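CELL division control protein 6 (Pyrobaculum aerophilum, PDB 1FNN) binds ADP and magnesium through an AAA+ ATPase domain and is probably involved in regulating DNA replication. Local coordinates at residues L286-I297 with Y338-V348. Residues are numbered along the deposited sequence; the frame is centred on the assembly and turned at random.
Sequences LPLHEKLFLLAI and YLNDLREKGIV
Leu342 enters as a knob among Glu290, Phe293, Leu294 and Ile297, where two helices of the C-terminal winged-helix domain pack: helix 288-297 and helix 338-344 cross at -77°, their axes 10.1 Å apart at closest approach. Apolar packing makes up most of the interface. With CG beside its backbone N (chi1 -69°), Leu342 rests CD1 against both Phe293 CD2 and Leu294 CB and turns CD2 toward Leu286, whose CD1 lies 3.8 Å from Leu342 CD2. Farther along, both methyls of Leu294 meet Ile347 CG2, and Ile297 CD1 reaches Val348 CG2. Phe293 offers its ring edge to Leu339, with CE2 4.0 Å from Leu339 CB.

The aromatic contact lies at the first turn of helix 288-297. Tyr338 lays one ring face over the backbone there, Glu290 N standing 3.9 Å above the ring plane near its centre, while Glu290 CB makes a CH-pi contact 4.1 Å from the centroid. Tyr338 OH lies beside His289 CB; the imidazole itself turns off to hydrogen bond Tyr318 and Glu327. A serine in place of Tyr338 would probably leave a gap over the Glu290 backbone and rob its CB of the CH-pi partner.

Among the polar groups, the extended Glu290 chain slides past Leu342 and brings its carboxylate to that of Asp341, the two planes 89° apart; their oxygens are modelled too close to be trusted in detail. Gly346 closes helix 338-344 with a Schellman motif. Just before it, extended Lys345 makes a long, less certain salt bridge with Asp341 OD2 and runs back alongside Leu286, its NZ 3.5 Å from Leu286 CD2.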
loop_
_atom_site.group_PDB
_atom_site.type_symbol
_atom_site.label_atom_id
_atom_site.label_comp_id
_atom_site.label_asym_id
_atom_site.label_seq_id
_atom_site.Cartn_x
_atom_site.Cartn_y
_atom_site.Cartn_z
ATOM N N LEU A 286 24.408 16.022 -10.479
ATOM C CA LEU A 286 24.247 17.188 -9.619
ATOM C C LEU A 286 25.445 18.121 -9.879
ATOM O O LEU A 286 26.599 17.658 -9.902
ATOM C CB LEU A 286 24.215 16.783 -8.136
ATOM C CG LEU A 286 23.146 15.691 -7.830
ATOM C CD1 LEU A 286 23.149 15.307 -6.363
ATOM C CD2 LEU A 286 21.755 16.084 -8.304
ATOM N N PRO A 287 25.197 19.400 -9.720
ATOM C CA PRO A 287 26.258 20.398 -9.703
ATOM C C PRO A 287 27.190 20.102 -8.551
ATOM O O PRO A 287 26.691 19.631 -7.490
ATOM C CB PRO A 287 25.549 21.709 -9.378
ATOM C CG PRO A 287 24.177 21.511 -9.940
ATOM C CD PRO A 287 23.853 20.038 -9.757
ATOM N N LEU A 288 28.443 20.557 -8.660
ATOM C CA LEU A 288 29.403 20.404 -7.594
ATOM C C LEU A 288 28.903 20.760 -6.201
ATOM O O LEU A 288 29.093 20.026 -5.230
ATOM C CB LEU A 288 30.689 21.244 -7.826
ATOM C CG LEU A 288 31.770 21.213 -6.773
ATOM C CD1 LEU A 288 32.296 19.800 -6.523
ATOM C CD2 LEU A 288 32.967 22.121 -7.132
ATOM N N HIS A 289 28.447 21.978 -5.960
ATOM C CA HIS A 289 28.035 22.433 -4.652
ATOM C C HIS A 289 26.790 21.682 -4.118
ATOM O O HIS A 289 26.610 21.714 -2.922
ATOM C CB HIS A 289 27.836 23.963 -4.652
ATOM C CG HIS A 289 29.232 24.513 -4.429
ATOM N ND1 HIS A 289 29.727 24.769 -3.171
ATOM C CD2 HIS A 289 30.211 24.836 -5.318
ATOM C CE1 HIS A 289 30.963 25.237 -3.297
ATOM N NE2 HIS A 289 31.272 25.283 -4.580
ATOM N N GLU A 290 25.920 21.198 -4.959
ATOM C CA GLU A 290 24.793 20.354 -4.543
ATOM C C GLU A 290 25.309 19.002 -4.056
ATOM O O GLU A 290 24.775 18.449 -3.094
ATOM C CB GLU A 290 23.797 20.174 -5.686
ATOM C CG GLU A 290 22.539 19.361 -5.301
ATOM C CD GLU A 290 21.429 19.489 -6.321
ATOM O OE1 GLU A 290 20.456 18.703 -6.270
ATOM O OE2 GLU A 290 21.482 20.376 -7.213
ATOM N N LYS A 291 26.336 18.422 -4.692
ATOM C CA LYS A 291 27.060 17.279 -4.190
ATOM C C LYS A 291 27.678 17.534 -2.828
ATOM O O LYS A 291 27.554 16.743 -1.894
ATOM C CB LYS A 291 28.222 16.759 -5.079
ATOM C CG LYS A 291 27.729 16.191 -6.421
ATOM C CD LYS A 291 28.927 15.523 -7.081
ATOM C CE LYS A 291 28.651 14.685 -8.287
ATOM N NZ LYS A 291 28.372 15.493 -9.507
ATOM N N LEU A 292 28.353 18.659 -2.643
ATOM C CA LEU A 292 28.973 19.044 -1.403
ATOM C C LEU A 292 27.886 19.231 -0.331
ATOM O O LEU A 292 28.105 18.828 0.812
ATOM C CB LEU A 292 29.760 20.388 -1.574
ATOM C CG LEU A 292 31.030 20.240 -2.480
ATOM C CD1 LEU A 292 31.610 21.630 -2.807
ATOM C CD2 LEU A 292 32.071 19.381 -1.785
ATOM N N PHE A 293 26.792 19.864 -0.698
ATOM C CA PHE A 293 25.704 20.043 0.267
ATOM C C PHE A 293 25.089 18.646 0.624
ATOM O O PHE A 293 24.843 18.449 1.803
ATOM C CB PHE A 293 24.618 20.879 -0.383
ATOM C CG PHE A 293 23.577 21.332 0.627
ATOM C CD1 PHE A 293 23.929 21.995 1.771
ATOM C CD2 PHE A 293 22.241 21.050 0.363
ATOM C CE1 PHE A 293 22.976 22.408 2.696
ATOM C CE2 PHE A 293 21.270 21.459 1.284
ATOM C CZ PHE A 293 21.641 22.132 2.438
ATOM N N LEU A 294 24.937 17.757 -0.346
ATOM C CA LEU A 294 24.411 16.427 -0.008
ATOM C C LEU A 294 25.395 15.695 0.880
ATOM O O LEU A 294 25.041 15.177 1.971
ATOM C CB LEU A 294 24.114 15.637 -1.285
ATOM C CG LEU A 294 23.663 14.174 -1.061
ATOM C CD1 LEU A 294 22.334 14.154 -0.283
ATOM C CD2 LEU A 294 23.498 13.503 -2.418
ATOM N N LEU A 295 26.721 15.787 0.544
ATOM C CA LEU A 295 27.720 15.262 1.460
ATOM C C LEU A 295 27.579 15.850 2.842
ATOM O O LEU A 295 27.711 15.141 3.877
ATOM C CB LEU A 295 29.180 15.494 0.986
ATOM C CG LEU A 295 30.297 14.948 1.850
ATOM C CD1 LEU A 295 30.060 13.449 2.171
ATOM C CD2 LEU A 295 31.632 15.039 1.092
ATOM N N ALA A 296 27.290 17.154 2.957
ATOM C CA ALA A 296 27.183 17.759 4.266
ATOM C C ALA A 296 25.980 17.136 5.067
ATOM O O ALA A 296 25.978 17.157 6.298
ATOM C CB ALA A 296 26.856 19.243 4.098
ATOM N N ILE A 297 24.854 17.014 4.405
ATOM C CA ILE A 297 23.631 16.457 5.042
ATOM C C ILE A 297 23.978 15.049 5.514
ATOM O O ILE A 297 23.703 14.649 6.640
ATOM C CB ILE A 297 22.499 16.442 4.010
ATOM C CG1 ILE A 297 22.030 17.872 3.677
ATOM C CG2 ILE A 297 21.303 15.611 4.525
ATOM C CD1 ILE A 297 21.115 17.897 2.454
ATOM N N TYR A 338 19.401 24.108 -3.751
ATOM C CA TYR A 338 19.942 22.750 -3.868
ATOM C C TYR A 338 19.044 21.794 -3.063
ATOM O O TYR A 338 18.846 20.683 -3.525
ATOM C CB TYR A 338 21.352 22.658 -3.303
ATOM C CG TYR A 338 22.410 23.451 -4.093
ATOM C CD1 TYR A 338 23.452 24.004 -3.386
ATOM C CD2 TYR A 338 22.337 23.621 -5.458
ATOM C CE1 TYR A 338 24.449 24.736 -4.039
ATOM C CE2 TYR A 338 23.331 24.353 -6.128
ATOM C CZ TYR A 338 24.362 24.894 -5.410
ATOM O OH TYR A 338 25.359 25.626 -6.047
ATOM N N LEU A 339 18.642 22.216 -1.855
ATOM C CA LEU A 339 17.776 21.307 -1.073
ATOM C C LEU A 339 16.467 21.000 -1.785
ATOM O O LEU A 339 16.008 19.843 -1.825
ATOM C CB LEU A 339 17.453 21.909 0.300
ATOM C CG LEU A 339 16.592 20.962 1.182
ATOM C CD1 LEU A 339 17.342 19.649 1.413
ATOM C CD2 LEU A 339 16.308 21.712 2.456
ATOM N N ASN A 340 15.859 22.034 -2.384
ATOM C CA ASN A 340 14.679 21.824 -3.212
ATOM C C ASN A 340 14.875 20.803 -4.315
ATOM O O ASN A 340 13.970 20.021 -4.588
ATOM C CB ASN A 340 14.327 23.139 -3.924
ATOM C CG ASN A 340 13.022 23.613 -3.315
ATOM O OD1 ASN A 340 12.017 23.027 -3.727
ATOM N ND2 ASN A 340 13.182 24.586 -2.434
ATOM N N ASP A 341 16.017 20.903 -5.021
ATOM C CA ASP A 341 16.301 19.945 -6.094
ATOM C C ASP A 341 16.507 18.537 -5.561
ATOM O O ASP A 341 16.017 17.525 -6.102
ATOM C CB ASP A 341 17.545 20.445 -6.890
ATOM C CG ASP A 341 17.860 19.563 -8.062
ATOM O OD1 ASP A 341 17.086 19.460 -9.037
ATOM O OD2 ASP A 341 18.920 18.897 -8.098
ATOM N N LEU A 342 17.260 18.386 -4.474
ATOM C CA LEU A 342 17.485 17.034 -3.900
ATOM C C LEU A 342 16.144 16.452 -3.433
ATOM O O LEU A 342 15.869 15.269 -3.682
ATOM C CB LEU A 342 18.444 17.160 -2.710
ATOM C CG LEU A 342 19.899 17.543 -3.021
ATOM C CD1 LEU A 342 20.620 17.869 -1.696
ATOM C CD2 LEU A 342 20.648 16.416 -3.770
ATOM N N ARG A 343 15.270 17.294 -2.887
ATOM C CA ARG A 343 13.947 16.801 -2.483
ATOM C C ARG A 343 13.122 16.362 -3.695
ATOM O O ARG A 343 12.523 15.293 -3.741
ATOM C CB ARG A 343 13.173 17.899 -1.774
ATOM C CG ARG A 343 11.814 17.487 -1.204
ATOM C CD ARG A 343 10.950 18.742 -0.996
ATOM N NE ARG A 343 10.197 18.989 -2.214
ATOM C CZ ARG A 343 10.285 19.899 -3.155
ATOM N NH1 ARG A 343 11.182 20.866 -3.148
ATOM N NH2 ARG A 343 9.437 19.863 -4.170
ATOM N N GLU A 344 13.115 17.160 -4.751
ATOM C CA GLU A 344 12.382 16.860 -5.998
ATOM C C GLU A 344 12.853 15.570 -6.618
ATOM O O GLU A 344 12.068 14.769 -7.153
ATOM C CB GLU A 344 12.620 18.045 -6.944
ATOM C CG GLU A 344 11.475 18.460 -7.842
ATOM C CD GLU A 344 10.418 19.150 -6.993
ATOM O OE1 GLU A 344 10.773 19.426 -5.821
ATOM O OE2 GLU A 344 9.295 19.404 -7.465
ATOM N N LYS A 345 14.168 15.273 -6.499
ATOM C CA LYS A 345 14.672 14.022 -7.047
ATOM C C LYS A 345 14.483 12.831 -6.114
ATOM O O LYS A 345 14.928 11.739 -6.463
ATOM C CB LYS A 345 16.166 14.169 -7.429
ATOM C CG LYS A 345 16.297 15.273 -8.507
ATOM C CD LYS A 345 17.737 15.447 -8.959
ATOM C CE LYS A 345 17.705 16.271 -10.287
ATOM N NZ LYS A 345 19.143 16.370 -10.682
ATOM N N GLY A 346 13.952 12.993 -4.903
ATOM C CA GLY A 346 13.778 11.797 -4.051
ATOM C C GLY A 346 15.063 11.392 -3.355
ATOM O O GLY A 346 15.101 10.353 -2.684
ATOM N N ILE A 347 16.087 12.265 -3.368
ATOM C CA ILE A 347 17.354 11.934 -2.722
ATOM C C ILE A 347 17.294 12.134 -1.231
ATOM O O ILE A 347 17.884 11.416 -0.421
ATOM C CB ILE A 347 18.532 12.752 -3.351
ATOM C CG1 ILE A 347 18.658 12.361 -4.816
ATOM C CG2 ILE A 347 19.851 12.439 -2.648
ATOM C CD1 ILE A 347 19.560 13.264 -5.656
ATOM N N VAL A 348 16.587 13.189 -0.809
ATOM C CA VAL A 348 16.404 13.572 0.589
ATOM C C VAL A 348 14.900 13.762 0.834
ATOM O O VAL A 348 14.185 13.928 -0.162
ATOM C CB VAL A 348 17.183 14.902 0.624
ATOM C CG1 VAL A 348 16.320 16.119 0.784
ATOM C CG2 VAL A 348 18.482 14.841 1.403
#